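Local coordinates for protein benzoate transport porin BenP (Acinetobacter baumannii AB307-0294, PDB 5DL8) that probably forms a beta-barrel pore across the outer membrane that lets small solutes, possibly benzoate, into the cell, at residues F219-D224 against K254-T259; A144-L149 against F394-L399; V275-F280 against D328-I333; F305-A310 against K341-H346. One frame throughout, in Å; residues are numbered along the deposited sequence.

Contact 1 of 4, residues F219-D224 against K254-T259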
# COMPACT_ATOMS: atom_id res chain seq x y z
N PHE A 219 10.88 -1.69 12.81
CA PHE A 219 12.06 -0.85 12.63
C PHE A 219 12.61 -1.09 11.23
O PHE A 219 12.78 -2.26 10.78
CB PHE A 219 13.17 -1.02 13.67
CG PHE A 219 14.45 -0.20 13.36
CD1 PHE A 219 14.48 1.19 13.48
CD2 PHE A 219 15.62 -0.82 12.93
CE1 PHE A 219 15.68 1.96 13.21
CE2 PHE A 219 16.80 -0.05 12.67
CZ PHE A 219 16.81 1.34 12.83
N GLY A 220 12.83 0.02 10.54
CA GLY A 220 13.41 -0.04 9.19
C GLY A 220 14.63 0.88 9.01
O GLY A 220 14.52 2.08 9.23
N ASN A 221 15.74 0.28 8.61
CA ASN A 221 16.99 1.04 8.38
C ASN A 221 17.10 1.12 6.86
O ASN A 221 17.48 0.16 6.18
CB ASN A 221 18.22 0.39 9.10
CG ASN A 221 19.56 0.84 8.55
OD1 ASN A 221 20.36 0.04 8.24
ND2 ASN A 221 19.78 2.08 8.39
N LEU A 222 16.70 2.27 6.33
CA LEU A 222 16.82 2.46 4.90
C LEU A 222 18.21 3.05 4.61
O LEU A 222 18.37 4.17 4.77
CB LEU A 222 15.58 3.31 4.40
CG LEU A 222 15.35 3.48 2.93
CD1 LEU A 222 15.28 2.21 2.11
CD2 LEU A 222 14.12 4.34 2.74
N GLU A 223 19.21 2.24 4.30
CA GLU A 223 20.60 2.72 4.34
C GLU A 223 20.85 4.02 3.59
O GLU A 223 20.40 4.13 2.44
CB GLU A 223 21.57 1.67 3.86
CG GLU A 223 21.65 0.42 4.72
CD GLU A 223 22.62 -0.62 4.17
OE1 GLU A 223 23.44 -0.29 3.29
OE2 GLU A 223 22.54 -1.79 4.58
N ASP A 224 21.48 5.01 4.24
CA ASP A 224 21.95 6.35 3.65
C ASP A 224 20.80 7.32 3.40
O ASP A 224 21.00 8.42 2.91
CB ASP A 224 22.70 6.21 2.29
CG ASP A 224 23.56 4.89 2.16
OD1 ASP A 224 24.53 4.91 2.93
OD2 ASP A 224 23.24 3.90 1.28
N LYS A 254 13.89 9.76 10.98
CA LYS A 254 15.07 10.53 11.15
C LYS A 254 16.16 10.18 10.19
O LYS A 254 16.44 9.00 9.98
CB LYS A 254 15.58 10.25 12.58
CG LYS A 254 16.36 11.36 13.13
CD LYS A 254 15.39 12.43 13.67
CE LYS A 254 16.20 13.67 14.18
NZ LYS A 254 16.88 14.55 13.12
N ASP A 255 16.90 11.15 9.65
CA ASP A 255 17.85 10.72 8.54
C ASP A 255 19.02 9.79 8.98
O ASP A 255 19.42 9.92 10.10
CB ASP A 255 18.32 11.89 7.66
CG ASP A 255 19.12 12.75 8.37
OD1 ASP A 255 19.13 12.59 9.63
OD2 ASP A 255 19.77 13.53 7.75
N ASP A 256 19.48 8.85 8.11
CA ASP A 256 20.48 7.78 8.44
C ASP A 256 21.82 8.32 8.02
O ASP A 256 22.09 8.46 6.79
CB ASP A 256 20.28 6.40 7.76
CG ASP A 256 21.42 5.37 8.12
OD1 ASP A 256 21.71 5.12 9.29
OD2 ASP A 256 22.02 4.75 7.22
N GLY A 257 22.61 8.58 9.07
CA GLY A 257 23.66 9.55 9.04
C GLY A 257 23.09 10.96 8.90
O GLY A 257 22.41 11.47 9.82
N ASN A 258 23.40 11.55 7.73
CA ASN A 258 23.07 12.92 7.29
C ASN A 258 22.45 12.94 5.82
O ASN A 258 21.50 12.10 5.51
CB ASN A 258 24.29 13.83 7.48
CG ASN A 258 24.11 14.87 8.60
OD1 ASN A 258 24.55 16.01 8.45
ND2 ASN A 258 23.53 14.47 9.73
N THR A 259 22.96 13.83 4.94
CA THR A 259 22.28 14.26 3.68
C THR A 259 20.88 15.01 3.78
O THR A 259 20.82 16.13 3.31
CB THR A 259 22.21 13.12 2.61
OG1 THR A 259 23.47 12.87 2.02
CG2 THR A 259 21.33 13.49 1.47
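The side-chain ends of N221, at the end of its strand, and D256, just past the end of another, cross obliquely, with their flat groups turned steeply. The amide plane of N221 and the carboxylate plane of D256 stand 75° apart. N221 ND2 stops 3.7 Å from D256 OD2. The two groups share a neighbour instead: N227 accepts a hydrogen bond from N221 ND2 and gives one to D256 OD1. The other side of the N221 amide, OD1, is held by N201.

One hydrogen bond joins the segments directly. D224 N donates a hydrogen bond to D256 OD2 at 3.0 Å, nearly straight at 175°. It arrives on the anti lone pair, the side away from OD1. D256 CG is anti to its backbone N (chi1 177°), which sends the carboxylate across to the chain at E223 and D224. E223 CA packs against the same oxygen, at 3.8 Å from D256 OD2.

N227 lies near the start of strand 226-238, which lies between strands 213-222 and 243-255 in the barrel wall. The contact therefore bridges two next-but-one strands at the end where both run out into loops. By the usual topology of OprD porins this is the extracellular end.

D224 turns its own side chain away from D256. The nearest carboxylate oxygens, D224 OD1 and D256 OD2, are 5.0 Å apart, so the two charges probably disfavour each other mildly. The acid of E223 is taken up by a salt bridge to R171.

Contact 2 of 4, residues A144-L149 against F394-L399; sequences ASRQLL and FGEDRL
R398 reaches from the last strand to R146, and the two guanidinium groups stack. CB of R398 points toward the 144-149 loop. CG sits beside the backbone N (chi1 -52°), and from there the chain runs extended to NE. The side chain also touches I382, I384 and I35 of the barrel wall. CD comes next and lies 4.1 Å from S145 O. NE then gives a hydrogen bond of 2.6 Å to E396 OE2, part of a salt bridge, with the oxygen in the guanidinium plane. E396 receives it from above its carboxylate plane. Its other oxygen, OE1, is in a salt bridge with R37.

At the tip, CZ of R398 lies 3.9 Å from CZ of R146, and the planes are 22° apart. The overlap is offset, with R398 NH2 over one face of R146. In OprD porins the loop after the fifth strand folds into the barrel and narrows the pore. Segment 144-149 is probably part of that loop, and the stack joins it to strand 394-406.

Water ties off the rest of the tip. R398 NH1 gives a bond to water 1, which in turn gives one to S145 O. R398 NH2 gives a bond to water 3 and a weak second one to E396 OE2. Water 3 also takes a weak bond from R146 NH1. That same NH1 gives a 2.8 Å hydrogen bond to S145 OG, whose hydroxyl also pairs with D143. E396 OE2 lies 4.3 Å from R146 NH2. No N-H aims at it, but its charge probably eases the like charges of the stack.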
# COMPACT_ATOMS: atom_id res chain seq x y z
N ALA A 144 -1.77 -1.96 -4.87
CA ALA A 144 -2.74 -2.31 -5.97
C ALA A 144 -3.65 -1.15 -6.40
O ALA A 144 -4.69 -1.37 -6.95
CB ALA A 144 -3.62 -3.54 -5.49
N SER A 145 -3.26 0.08 -6.20
CA SER A 145 -4.18 1.26 -6.39
C SER A 145 -4.36 1.68 -7.93
O SER A 145 -5.32 2.49 -8.38
CB SER A 145 -3.62 2.47 -5.55
OG SER A 145 -2.35 2.91 -6.08
N ARG A 146 -3.47 1.14 -8.76
CA ARG A 146 -3.45 1.66 -10.15
C ARG A 146 -3.61 0.50 -11.17
O ARG A 146 -4.68 -0.10 -11.19
CB ARG A 146 -2.19 2.51 -10.35
CG ARG A 146 -2.03 3.75 -9.48
CD ARG A 146 -3.22 4.64 -9.57
NE ARG A 146 -2.92 6.01 -9.16
CZ ARG A 146 -2.71 6.46 -7.89
NH1 ARG A 146 -2.70 5.64 -6.81
NH2 ARG A 146 -2.42 7.75 -7.73
N GLN A 147 -2.55 0.15 -11.91
CA GLN A 147 -2.61 -0.92 -12.84
C GLN A 147 -1.80 -2.11 -12.35
O GLN A 147 -2.31 -2.89 -11.50
CB GLN A 147 -2.25 -0.43 -14.26
CG GLN A 147 -2.28 -1.44 -15.37
CD GLN A 147 -3.50 -2.35 -15.36
OE1 GLN A 147 -3.56 -3.30 -14.57
NE2 GLN A 147 -4.44 -2.12 -16.28
N LEU A 148 -0.56 -2.28 -12.78
CA LEU A 148 0.26 -3.43 -12.21
C LEU A 148 0.69 -3.13 -10.71
O LEU A 148 0.54 -1.97 -10.24
CB LEU A 148 1.40 -3.81 -13.14
CG LEU A 148 1.01 -4.07 -14.63
CD1 LEU A 148 2.20 -4.61 -15.42
CD2 LEU A 148 -0.17 -5.08 -14.62
N LEU A 149 1.13 -4.17 -10.00
CA LEU A 149 1.36 -4.15 -8.53
C LEU A 149 2.88 -4.11 -8.18
O LEU A 149 3.77 -4.74 -8.82
CB LEU A 149 0.84 -5.42 -7.95
CG LEU A 149 -0.64 -5.63 -7.59
CD1 LEU A 149 -1.60 -4.97 -8.51
CD2 LEU A 149 -1.01 -7.09 -7.39
N PHE A 394 -7.70 19.46 -7.89
CA PHE A 394 -8.04 18.51 -8.93
C PHE A 394 -9.24 17.55 -8.63
O PHE A 394 -9.65 17.35 -7.49
CB PHE A 394 -6.79 17.74 -9.32
CG PHE A 394 -6.34 16.74 -8.27
CD1 PHE A 394 -6.97 15.50 -8.15
CD2 PHE A 394 -5.26 17.01 -7.48
CE1 PHE A 394 -6.55 14.56 -7.23
CE2 PHE A 394 -4.82 16.09 -6.54
CZ PHE A 394 -5.47 14.86 -6.41
N GLY A 395 -9.76 16.99 -9.70
CA GLY A 395 -10.76 15.89 -9.66
C GLY A 395 -10.23 14.69 -10.42
O GLY A 395 -9.82 14.83 -11.55
N GLU A 396 -10.26 13.53 -9.79
CA GLU A 396 -9.75 12.32 -10.32
C GLU A 396 -10.81 11.25 -10.32
O GLU A 396 -11.38 10.95 -9.21
CB GLU A 396 -8.56 11.80 -9.56
CG GLU A 396 -7.95 10.52 -10.09
CD GLU A 396 -6.60 10.11 -9.42
OE1 GLU A 396 -5.98 10.94 -8.75
OE2 GLU A 396 -6.17 8.94 -9.46
N ASP A 397 -10.99 10.62 -11.52
CA ASP A 397 -11.80 9.43 -11.69
C ASP A 397 -10.95 8.19 -11.93
O ASP A 397 -10.00 8.18 -12.69
CB ASP A 397 -12.77 9.61 -12.88
CG ASP A 397 -13.64 10.79 -12.73
OD1 ASP A 397 -14.54 10.84 -11.91
OD2 ASP A 397 -13.46 11.71 -13.44
N ARG A 398 -11.33 7.09 -11.29
CA ARG A 398 -10.72 5.79 -11.51
C ARG A 398 -11.83 4.78 -11.65
O ARG A 398 -12.73 4.74 -10.75
CB ARG A 398 -9.83 5.38 -10.38
CG ARG A 398 -8.74 6.41 -9.95
CD ARG A 398 -7.76 5.76 -8.98
NE ARG A 398 -6.90 6.72 -8.32
CZ ARG A 398 -6.47 6.69 -7.03
NH1 ARG A 398 -6.73 5.67 -6.11
NH2 ARG A 398 -5.72 7.70 -6.64
N LEU A 399 -11.77 4.02 -12.75
CA LEU A 399 -12.81 3.06 -13.12
C LEU A 399 -12.16 1.78 -13.53
O LEU A 399 -11.20 1.77 -14.37
CB LEU A 399 -13.69 3.58 -14.29
CG LEU A 399 -14.99 2.75 -14.65
CD1 LEU A 399 -16.08 2.63 -13.52
CD2 LEU A 399 -15.67 3.28 -15.90
O HOH W 1 -7.44 2.79 -6.69
O HOH W 2 -3.61 8.98 -10.73
O HOH W 3 -3.79 7.26 -4.43

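Contact 3 of 4, residues V275-F280 against D328-I333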
# COMPACT_ATOMS: atom_id res chain seq x y z
N VAL A 275 -21.94 -1.09 12.83
CA VAL A 275 -23.25 -1.50 13.29
C VAL A 275 -24.14 -2.00 12.11
O VAL A 275 -24.44 -1.17 11.21
CB VAL A 275 -24.04 -0.31 13.82
CG1 VAL A 275 -25.18 -0.82 14.64
CG2 VAL A 275 -23.20 0.68 14.54
N LYS A 276 -24.66 -3.25 12.22
CA LYS A 276 -25.38 -3.96 11.08
C LYS A 276 -24.59 -3.67 9.79
O LYS A 276 -23.39 -4.05 9.75
CB LYS A 276 -26.89 -3.59 10.96
CG LYS A 276 -27.64 -3.84 12.24
CD LYS A 276 -28.94 -4.57 12.16
CE LYS A 276 -29.31 -5.07 13.59
NZ LYS A 276 -30.73 -5.51 13.63
N ASN A 277 -25.11 -2.89 8.84
CA ASN A 277 -24.35 -2.75 7.58
C ASN A 277 -23.62 -1.44 7.37
O ASN A 277 -23.01 -1.23 6.34
CB ASN A 277 -25.24 -3.14 6.40
CG ASN A 277 -25.36 -4.66 6.27
OD1 ASN A 277 -24.37 -5.39 6.43
ND2 ASN A 277 -26.57 -5.14 5.94
N HIS A 278 -23.65 -0.62 8.38
CA HIS A 278 -23.01 0.70 8.39
C HIS A 278 -21.69 0.65 9.07
O HIS A 278 -21.54 -0.09 10.08
CB HIS A 278 -23.84 1.67 9.22
CG HIS A 278 -25.29 1.65 8.91
ND1 HIS A 278 -25.88 2.61 8.13
CD2 HIS A 278 -26.28 0.84 9.34
CE1 HIS A 278 -27.19 2.41 8.10
NE2 HIS A 278 -27.45 1.35 8.83
N THR A 279 -20.82 1.56 8.63
CA THR A 279 -19.45 1.81 9.20
C THR A 279 -19.27 3.34 9.36
O THR A 279 -19.61 4.09 8.44
CB THR A 279 -18.37 1.22 8.29
OG1 THR A 279 -18.48 -0.20 8.26
CG2 THR A 279 -16.93 1.53 8.83
N PHE A 280 -18.84 3.85 10.52
CA PHE A 280 -18.58 5.29 10.73
C PHE A 280 -17.22 5.40 11.40
O PHE A 280 -16.95 4.78 12.44
CB PHE A 280 -19.68 6.03 11.55
CG PHE A 280 -19.56 7.60 11.58
CD1 PHE A 280 -20.06 8.41 10.54
CD2 PHE A 280 -19.05 8.29 12.71
CE1 PHE A 280 -20.00 9.81 10.61
CE2 PHE A 280 -18.98 9.68 12.73
CZ PHE A 280 -19.45 10.44 11.70
N ASP A 328 -22.74 -1.28 3.43
CA ASP A 328 -22.68 -2.53 2.73
C ASP A 328 -24.14 -2.90 2.36
O ASP A 328 -24.95 -3.21 3.27
CB ASP A 328 -22.01 -3.69 3.51
CG ASP A 328 -21.96 -4.99 2.63
OD1 ASP A 328 -22.80 -5.11 1.70
OD2 ASP A 328 -21.10 -5.84 2.83
N PHE A 329 -24.46 -2.89 1.05
CA PHE A 329 -25.87 -3.04 0.62
C PHE A 329 -26.40 -4.48 0.50
O PHE A 329 -27.46 -4.60 -0.07
CB PHE A 329 -26.15 -2.36 -0.74
CG PHE A 329 -26.14 -0.85 -0.72
CD1 PHE A 329 -24.95 -0.15 -0.81
CD2 PHE A 329 -27.34 -0.13 -0.71
CE1 PHE A 329 -24.94 1.25 -0.85
CE2 PHE A 329 -27.34 1.27 -0.70
CZ PHE A 329 -26.12 1.97 -0.81
N LYS A 330 -25.70 -5.52 0.98
CA LYS A 330 -26.17 -6.93 0.93
C LYS A 330 -27.73 -7.16 1.14
O LYS A 330 -28.29 -7.99 0.45
CB LYS A 330 -25.29 -8.00 1.72
CG LYS A 330 -24.86 -7.75 3.20
CD LYS A 330 -24.07 -8.87 3.96
CE LYS A 330 -24.88 -10.15 4.25
NZ LYS A 330 -25.95 -10.00 5.30
N ASP A 331 -28.44 -6.40 2.00
CA ASP A 331 -29.89 -6.64 2.16
C ASP A 331 -30.72 -6.13 0.92
O ASP A 331 -31.76 -6.74 0.63
CB ASP A 331 -30.53 -6.06 3.47
CG ASP A 331 -29.70 -6.30 4.80
OD1 ASP A 331 -28.93 -7.29 4.99
OD2 ASP A 331 -29.88 -5.44 5.71
N TYR A 332 -30.34 -5.03 0.23
CA TYR A 332 -31.08 -4.59 -1.00
C TYR A 332 -30.41 -5.19 -2.29
O TYR A 332 -31.12 -5.83 -3.10
CB TYR A 332 -31.37 -3.02 -1.13
CG TYR A 332 -31.97 -2.39 0.11
CD1 TYR A 332 -31.17 -2.14 1.28
CD2 TYR A 332 -33.37 -2.10 0.19
CE1 TYR A 332 -31.71 -1.60 2.47
CE2 TYR A 332 -33.93 -1.57 1.40
CZ TYR A 332 -33.09 -1.33 2.54
OH TYR A 332 -33.61 -0.82 3.72
N ILE A 333 -29.08 -4.98 -2.46
CA ILE A 333 -28.36 -5.39 -3.67
C ILE A 333 -27.06 -6.17 -3.36
O ILE A 333 -25.98 -5.52 -3.12
CB ILE A 333 -28.02 -4.15 -4.49
CG1 ILE A 333 -29.25 -3.25 -4.55
CG2 ILE A 333 -27.42 -4.53 -5.85
CD1 ILE A 333 -29.09 -2.16 -5.58
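N277 meets D328, K330 and D331, and it carries the first segment's whole share of the contact. One backbone hydrogen bond crosses the gap: D328 N gives it to N277 O at 2.9 Å, with an N-H...O angle of 170°. It joins the turn between strands 263-275 and 278-288 to the end of strand 319-328.

Two local backbone features shape the partners. V275 to H278 form a type II' beta turn, which closes the hairpin and places N277 at its tip. On the other side D328 makes an Asx turn: K330 N gives a hydrogen bond to D328 OD1 at 3.0 Å. This bond bends the chain as it leaves the strand, near N277.

Side-chain contacts come next. N277 CB sits close to D328 O, at 3.1 Å. N277 CG is beside its own backbone N (chi1 -77°), which sets the amide just beyond the oxygen of the D328 carbonyl, toward the loop. There N277 OD1 rests 4.0 Å from K330 CG, the two side chains crossing at about a right angle. The other end of the amide faces the D331 carboxylate. N277 ND2 is 3.3 Å from D331 OD1 and equally far from D331 OD2, with the two planes 55° apart.

These are turns of a porin barrel, at the end that is periplasmic in the OprD topology. The contact is almost wholly polar and lies at the surface. Its one clear hydrogen bond is between main chains, so the two turns are set against each other chiefly by backbone, with the N277 amide reaching toward the K330-D331 part of the loop.

Contact 4 of 4, residues F305-A310 against K341-H346; sequences FINWNA and KYVYGH
N307 holds CG anti to its backbone N (chi1 -176°), and this points its amide at K341 and V343. V343 has CG1 anti to its backbone N (chi1 -170°), which leaves CG2 as the branch that meets the loop. N307 ND2 is 3.5 Å from V343 CG2, and the two side chains slide past each other in opposite directions. The hydrogen bond of that ND2 goes to H322 ND1 on the neighbouring strand. N309 adds its ND2 to the same methyl, 3.9 Å from V343 CG2.

Segment 305-310 belongs to the long loop between strands 278-288 and 319-328, and V343 and K341 stand on strand 336-349 of the barrel wall. In OprD porins this seventh loop also dips into the channel, and the position here is consistent with that.

K341 runs extended beyond CG and brings NZ within 3.7 Å of N307 OD1. A water does the joining. It accepts from K341 NZ at 2.6 Å and gives bonds to N307 OD1 at 3.0 Å and to W308 O at 3.1 Å.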
# COMPACT_ATOMS: atom_id res chain seq x y z
N PHE A 305 -0.52 4.22 7.83
CA PHE A 305 -1.07 5.50 8.28
C PHE A 305 -2.55 5.19 8.60
O PHE A 305 -3.05 4.15 8.13
CB PHE A 305 -0.95 6.56 7.15
CG PHE A 305 0.32 7.35 7.08
CD1 PHE A 305 1.41 7.11 7.89
CD2 PHE A 305 0.43 8.36 6.12
CE1 PHE A 305 2.57 7.85 7.75
CE2 PHE A 305 1.61 9.14 5.97
CZ PHE A 305 2.67 8.86 6.79
N ILE A 306 -3.23 6.00 9.44
CA ILE A 306 -4.69 5.70 9.81
C ILE A 306 -5.66 5.78 8.58
O ILE A 306 -6.72 5.24 8.56
CB ILE A 306 -5.35 6.63 10.84
CG1 ILE A 306 -5.50 8.05 10.25
CG2 ILE A 306 -4.61 6.66 12.15
CD1 ILE A 306 -5.83 9.10 11.31
N ASN A 307 -5.30 6.59 7.60
CA ASN A 307 -6.08 6.79 6.36
C ASN A 307 -5.24 7.15 5.11
O ASN A 307 -5.36 8.29 4.58
CB ASN A 307 -7.11 7.89 6.65
CG ASN A 307 -8.06 8.14 5.48
OD1 ASN A 307 -8.34 7.25 4.66
ND2 ASN A 307 -8.56 9.35 5.42
N TRP A 308 -4.42 6.19 4.62
CA TRP A 308 -3.59 6.46 3.39
C TRP A 308 -4.56 6.79 2.17
O TRP A 308 -5.57 6.18 2.01
CB TRP A 308 -2.58 5.35 3.05
CG TRP A 308 -1.90 5.66 1.85
CD1 TRP A 308 -2.21 5.17 0.55
CD2 TRP A 308 -0.83 6.57 1.68
NE1 TRP A 308 -1.38 5.74 -0.39
CE2 TRP A 308 -0.53 6.61 0.25
CE3 TRP A 308 -0.04 7.31 2.57
CZ2 TRP A 308 0.54 7.37 -0.28
CZ3 TRP A 308 1.05 8.09 2.03
CH2 TRP A 308 1.29 8.13 0.60
N ASN A 309 -4.34 7.89 1.47
CA ASN A 309 -5.30 8.33 0.46
C ASN A 309 -4.46 9.04 -0.62
O ASN A 309 -3.25 8.80 -0.73
CB ASN A 309 -6.40 9.18 1.09
CG ASN A 309 -5.87 10.50 1.82
OD1 ASN A 309 -4.65 10.84 1.86
ND2 ASN A 309 -6.80 11.21 2.40
N ALA A 310 -5.06 9.92 -1.41
CA ALA A 310 -4.38 10.43 -2.60
C ALA A 310 -3.25 11.38 -2.37
O ALA A 310 -2.35 11.42 -3.14
CB ALA A 310 -5.42 11.14 -3.48
N LYS A 341 -15.27 9.21 2.34
CA LYS A 341 -14.26 9.72 3.34
C LYS A 341 -14.01 11.20 3.02
O LYS A 341 -14.06 11.54 1.85
CB LYS A 341 -12.96 9.03 3.15
CG LYS A 341 -13.11 7.56 3.13
CD LYS A 341 -11.72 6.90 3.01
CE LYS A 341 -11.80 5.38 3.02
NZ LYS A 341 -10.43 4.92 2.60
N TYR A 342 -13.84 12.05 4.03
CA TYR A 342 -13.56 13.48 3.93
C TYR A 342 -12.42 13.83 4.95
O TYR A 342 -12.53 13.42 6.06
CB TYR A 342 -14.78 14.32 4.31
CG TYR A 342 -14.68 15.83 3.99
CD1 TYR A 342 -15.06 16.28 2.70
CD2 TYR A 342 -14.29 16.84 4.95
CE1 TYR A 342 -15.02 17.62 2.33
CE2 TYR A 342 -14.28 18.24 4.59
CZ TYR A 342 -14.65 18.60 3.26
OH TYR A 342 -14.72 19.90 2.69
N VAL A 343 -11.37 14.52 4.53
CA VAL A 343 -10.28 14.98 5.35
C VAL A 343 -10.06 16.46 5.15
O VAL A 343 -10.04 16.94 4.02
CB VAL A 343 -8.99 14.22 5.00
CG1 VAL A 343 -7.82 14.45 5.95
CG2 VAL A 343 -9.25 12.77 5.03
N TYR A 344 -9.86 17.19 6.26
CA TYR A 344 -9.40 18.55 6.26
C TYR A 344 -8.05 18.58 7.00
O TYR A 344 -7.90 17.94 8.02
CB TYR A 344 -10.43 19.42 6.95
CG TYR A 344 -10.02 20.86 7.22
CD1 TYR A 344 -10.20 21.82 6.27
CD2 TYR A 344 -9.51 21.26 8.46
CE1 TYR A 344 -9.85 23.15 6.49
CE2 TYR A 344 -9.19 22.62 8.71
CZ TYR A 344 -9.34 23.54 7.68
OH TYR A 344 -9.06 24.87 7.81
N GLY A 345 -7.09 19.32 6.43
CA GLY A 345 -5.76 19.49 6.97
C GLY A 345 -5.42 21.00 7.00
O GLY A 345 -5.82 21.78 6.08
N HIS A 346 -4.73 21.44 8.06
CA HIS A 346 -4.32 22.86 8.24
C HIS A 346 -3.07 22.94 9.07
O HIS A 346 -2.50 21.85 9.41
CB HIS A 346 -5.47 23.68 8.88
CG HIS A 346 -5.72 23.35 10.32
ND1 HIS A 346 -5.91 24.31 11.28
CD2 HIS A 346 -5.78 22.17 10.97
CE1 HIS A 346 -6.11 23.73 12.44
NE2 HIS A 346 -6.01 22.43 12.28
O HOH W 4 -8.66 6.62 1.75

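In the fold
From the N terminus, contact 2 opens first, at 144-149 in the loop that probably folds into the barrel. It closes last, at 394-399 on the final strand, so the other three contacts are nested inside it. Contact 1 opens and closes early within that span, joining two next-but-one strands at one barrel end. Contacts 3 and 4 follow and cross: 275-280 opens, 305-310 opens, 328-333 closes contact 3, and 341-346 closes contact 4. Contact 3 ties turns at the other barrel end, its centre about 44 Å from that of contact 1. Contacts 2 and 4 each hold a loop to the wall and come within about 5 Å at their nearest atoms, without touching.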